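Local coordinates for amine oxidase (Emericella nidulans, PDB 3PGB), which probably oxidises primary amines with a copper ion and a topaquinone formed from one of its own tyrosines, at residues Val535-Ala540 with Trp691-Met696. Sequence-based numbering, arbitrary orientation.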
ATOM      1  N   VAL A 535     -16.924  -2.806   1.916  1.00 14.34           N
ATOM      2  CA  VAL A 535     -16.901  -1.728   0.940  1.00 14.08           C
ATOM      3  C   VAL A 535     -17.288  -0.466   1.679  1.00 13.80           C
ATOM      4  O   VAL A 535     -18.354  -0.412   2.290  1.00 13.40           O
ATOM      5  CB  VAL A 535     -17.860  -1.973  -0.251  1.00 14.08           C
ATOM      6  CG1 VAL A 535     -17.652  -0.913  -1.314  1.00 13.51           C
ATOM      7  CG2 VAL A 535     -17.656  -3.356  -0.846  1.00 13.57           C
ATOM      8  N   LEU A 536     -16.402   0.525   1.650  1.00 13.60           N
ATOM      9  CA  LEU A 536     -16.628   1.786   2.342  1.00 13.62           C
ATOM     10  C   LEU A 536     -16.572   2.916   1.333  1.00 13.76           C
ATOM     11  O   LEU A 536     -15.560   3.094   0.665  1.00 13.80           O
ATOM     12  CB  LEU A 536     -15.583   1.993   3.439  1.00 13.55           C
ATOM     13  CG  LEU A 536     -15.594   0.944   4.561  1.00 12.75           C
ATOM     14  CD1 LEU A 536     -14.637  -0.192   4.255  1.00 12.18           C
ATOM     15  CD2 LEU A 536     -15.242   1.581   5.897  1.00 12.76           C
ATOM     16  N   ASN A 537     -17.665   3.670   1.221  1.00 14.20           N
ATOM     17  CA  ASN A 537     -17.797   4.719   0.197  1.00 14.25           C
ATOM     18  C   ASN A 537     -17.368   6.065   0.737  1.00 14.11           C
ATOM     19  O   ASN A 537     -17.756   6.438   1.838  1.00 14.17           O
ATOM     20  CB  ASN A 537     -19.242   4.820  -0.311  1.00 14.10           C
ATOM     21  CG  ASN A 537     -19.358   5.635  -1.599  1.00 14.68           C
ATOM     22  OD1 ASN A 537     -19.967   6.715  -1.625  1.00 14.42           O
ATOM     23  ND2 ASN A 537     -18.767   5.124  -2.671  1.00 14.79           N
ATOM     24  N   PHE A 538     -16.586   6.794  -0.054  1.00 14.24           N
ATOM     25  CA  PHE A 538     -16.100   8.116   0.325  1.00 14.28           C
ATOM     26  C   PHE A 538     -16.491   9.146  -0.720  1.00 14.55           C
ATOM     27  O   PHE A 538     -16.363   8.892  -1.918  1.00 14.85           O
ATOM     28  CB  PHE A 538     -14.579   8.095   0.470  1.00 14.18           C
ATOM     29  CG  PHE A 538     -14.095   7.437   1.732  1.00 13.49           C
ATOM     30  CD1 PHE A 538     -13.910   6.068   1.786  1.00 13.83           C
ATOM     31  CD2 PHE A 538     -13.810   8.190   2.853  1.00 13.50           C
ATOM     32  CE1 PHE A 538     -13.455   5.460   2.947  1.00 14.19           C
ATOM     33  CE2 PHE A 538     -13.357   7.591   4.018  1.00 13.55           C
ATOM     34  CZ  PHE A 538     -13.180   6.230   4.067  1.00 13.82           C
ATOM     35  N   LYS A 539     -16.961  10.308  -0.265  1.00 14.79           N
ATOM     36  CA  LYS A 539     -17.271  11.425  -1.157  1.00 14.82           C
ATOM     37  C   LYS A 539     -16.056  12.345  -1.281  1.00 14.90           C
ATOM     38  O   LYS A 539     -15.556  12.856  -0.279  1.00 14.66           O
ATOM     39  CB  LYS A 539     -18.467  12.206  -0.625  1.00 14.96           C
ATOM     40  CG  LYS A 539     -18.960  13.317  -1.550  1.00 15.48           C
ATOM     41  CD  LYS A 539     -20.077  14.102  -0.898  1.00 16.09           C
ATOM     42  CE  LYS A 539     -20.630  15.166  -1.815  1.00 16.25           C
ATOM     43  NZ  LYS A 539     -21.738  15.939  -1.166  1.00 16.20           N
ATOM     44  N   ALA A 540     -15.586  12.542  -2.512  1.00 14.91           N
ATOM     45  CA  ALA A 540     -14.455  13.418  -2.797  1.00 14.95           C
ATOM     46  C   ALA A 540     -14.895  14.522  -3.764  1.00 15.08           C
ATOM     47  O   ALA A 540     -14.866  14.345  -4.979  1.00 15.09           O
ATOM     48  CB  ALA A 540     -13.300  12.614  -3.381  1.00 14.89           C
ATOM     49  N   TRP A 691     -16.986   9.739  -6.255  1.00 13.38           N
ATOM     50  CA  TRP A 691     -17.365   8.823  -5.186  1.00 13.32           C
ATOM     51  C   TRP A 691     -16.446   7.599  -5.245  1.00 13.22           C
ATOM     52  O   TRP A 691     -16.446   6.873  -6.234  1.00 12.89           O
ATOM     53  CB  TRP A 691     -18.829   8.390  -5.350  1.00 13.35           C
ATOM     54  CG  TRP A 691     -19.796   9.524  -5.499  1.00 13.57           C
ATOM     55  CD1 TRP A 691     -20.161  10.143  -6.658  1.00 14.50           C
ATOM     56  CD2 TRP A 691     -20.528  10.175  -4.456  1.00 13.57           C
ATOM     57  NE1 TRP A 691     -21.070  11.141  -6.402  1.00 13.98           N
ATOM     58  CE2 TRP A 691     -21.313  11.180  -5.056  1.00 13.55           C
ATOM     59  CE3 TRP A 691     -20.597  10.006  -3.071  1.00 13.43           C
ATOM     60  CZ2 TRP A 691     -22.156  12.012  -4.320  1.00 13.67           C
ATOM     61  CZ3 TRP A 691     -21.436  10.833  -2.342  1.00 13.67           C
ATOM     62  CH2 TRP A 691     -22.206  11.821  -2.968  1.00 13.20           C
ATOM     63  N   LEU A 692     -15.668   7.377  -4.187  1.00 13.39           N
ATOM     64  CA  LEU A 692     -14.642   6.327  -4.174  1.00 13.54           C
ATOM     65  C   LEU A 692     -14.959   5.243  -3.166  1.00 13.68           C
ATOM     66  O   LEU A 692     -15.349   5.543  -2.035  1.00 13.82           O
ATOM     67  CB  LEU A 692     -13.282   6.918  -3.802  1.00 13.44           C
ATOM     68  CG  LEU A 692     -12.728   7.993  -4.721  1.00 13.28           C
ATOM     69  CD1 LEU A 692     -11.505   8.609  -4.076  1.00 13.06           C
ATOM     70  CD2 LEU A 692     -12.411   7.414  -6.102  1.00 13.02           C
ATOM     71  N   ASN A 693     -14.775   3.986  -3.570  1.00 13.78           N
ATOM     72  CA  ASN A 693     -14.864   2.864  -2.645  1.00 14.00           C
ATOM     73  C   ASN A 693     -13.488   2.385  -2.197  1.00 14.38           C
ATOM     74  O   ASN A 693     -12.621   2.088  -3.022  1.00 14.50           O
ATOM     75  CB  ASN A 693     -15.632   1.693  -3.266  1.00 13.93           C
ATOM     76  CG  ASN A 693     -17.138   1.885  -3.221  1.00 13.67           C
ATOM     77  OD1 ASN A 693     -17.676   2.472  -2.280  1.00 13.98           O
ATOM     78  ND2 ASN A 693     -17.827   1.378  -4.234  1.00 12.26           N
ATOM     79  N   LEU A 694     -13.283   2.344  -0.884  1.00 14.72           N
ATOM     80  CA  LEU A 694     -12.232   1.531  -0.311  1.00 15.12           C
ATOM     81  C   LEU A 694     -12.907   0.221   0.064  1.00 15.79           C
ATOM     82  O   LEU A 694     -14.109   0.204   0.340  1.00 16.48           O
ATOM     83  CB  LEU A 694     -11.614   2.204   0.914  1.00 15.01           C
ATOM     84  CG  LEU A 694     -11.027   3.610   0.734  1.00 14.41           C
ATOM     85  CD1 LEU A 694     -10.175   3.967   1.941  1.00 14.22           C
ATOM     86  CD2 LEU A 694     -10.219   3.743  -0.529  1.00 13.64           C
ATOM     87  N   GLY A 695     -12.165  -0.880   0.053  1.00 16.36           N
ATOM     88  CA  GLY A 695     -12.761  -2.170   0.370  1.00 16.93           C
ATOM     89  C   GLY A 695     -11.826  -3.360   0.311  1.00 17.40           C
ATOM     90  O   GLY A 695     -10.704  -3.251  -0.174  1.00 17.59           O
ATOM     91  N   MET A 696     -12.315  -4.498   0.807  1.00 17.83           N
ATOM     92  CA  MET A 696     -11.529  -5.727   0.937  1.00 18.29           C
ATOM     93  C   MET A 696     -12.416  -6.945   0.742  1.00 17.87           C
ATOM     94  O   MET A 696     -13.578  -6.927   1.145  1.00 17.78           O
ATOM     95  CB  MET A 696     -10.966  -5.841   2.348  1.00 18.81           C
ATOM     96  CG  MET A 696      -9.937  -4.816   2.736  1.00 21.25           C
ATOM     97  SD  MET A 696     -10.197  -4.257   4.434  1.00 27.24           S
ATOM     98  CE  MET A 696     -11.124  -2.742   4.155  1.00 24.78           C
TER
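Over one face of the Trp691 indole runs the extended side chain of Lys539. Lys539 CG sits 4.0 Å from the centroid of the six-membered ring of Trp691, a CH-pi contact. With CG anti to the backbone N (chi1 -174°) and the chain extended beyond it, the methylenes lie alongside the indole. Trp691 NE1 bonds Thr649, and Phe674 meets the indole edge-to-face. The Asn537 amide is nearly parallel to the indole, 13° apart, with OD1 approaching CE3 obliquely. Asn537 ND2 donates to Asn693 OD1 at 2.9 Å. The acceptor lies in the Asn537 amide plane, but ND2 stands 56° out of the side-chain carbonyl plane of Asn693, not on a lone pair. Val535 CG1 packs against Asn693 CG at 3.4 Å. On the other face of the sheet, Phe538 CE1 touches Leu694 CD1 at 3.7 Å, and Leu692 O lies at the ring edge. Four backbone hydrogen bonds join the strands, two in each antiparallel hydrogen-bonded pair, Leu536 with Leu694 and Phe538 with Leu692.

Both strands belong to the copper amine oxidase enzyme domain. Strand 532-542 starts at the copper ligands His532 and His534, and strand 686-698 ends at the third, His698. The polar side-chain ends are buried, yet each has a partner: Ser658 for Asn537 OD1, the Tyr644 and Trp641 carbonyls for Asn693 ND2, Pro656 O and a salt bridge to Glu379 for Lys539 NZ. The paired amides and backbone bonds thus tie together two strands that carry the copper site.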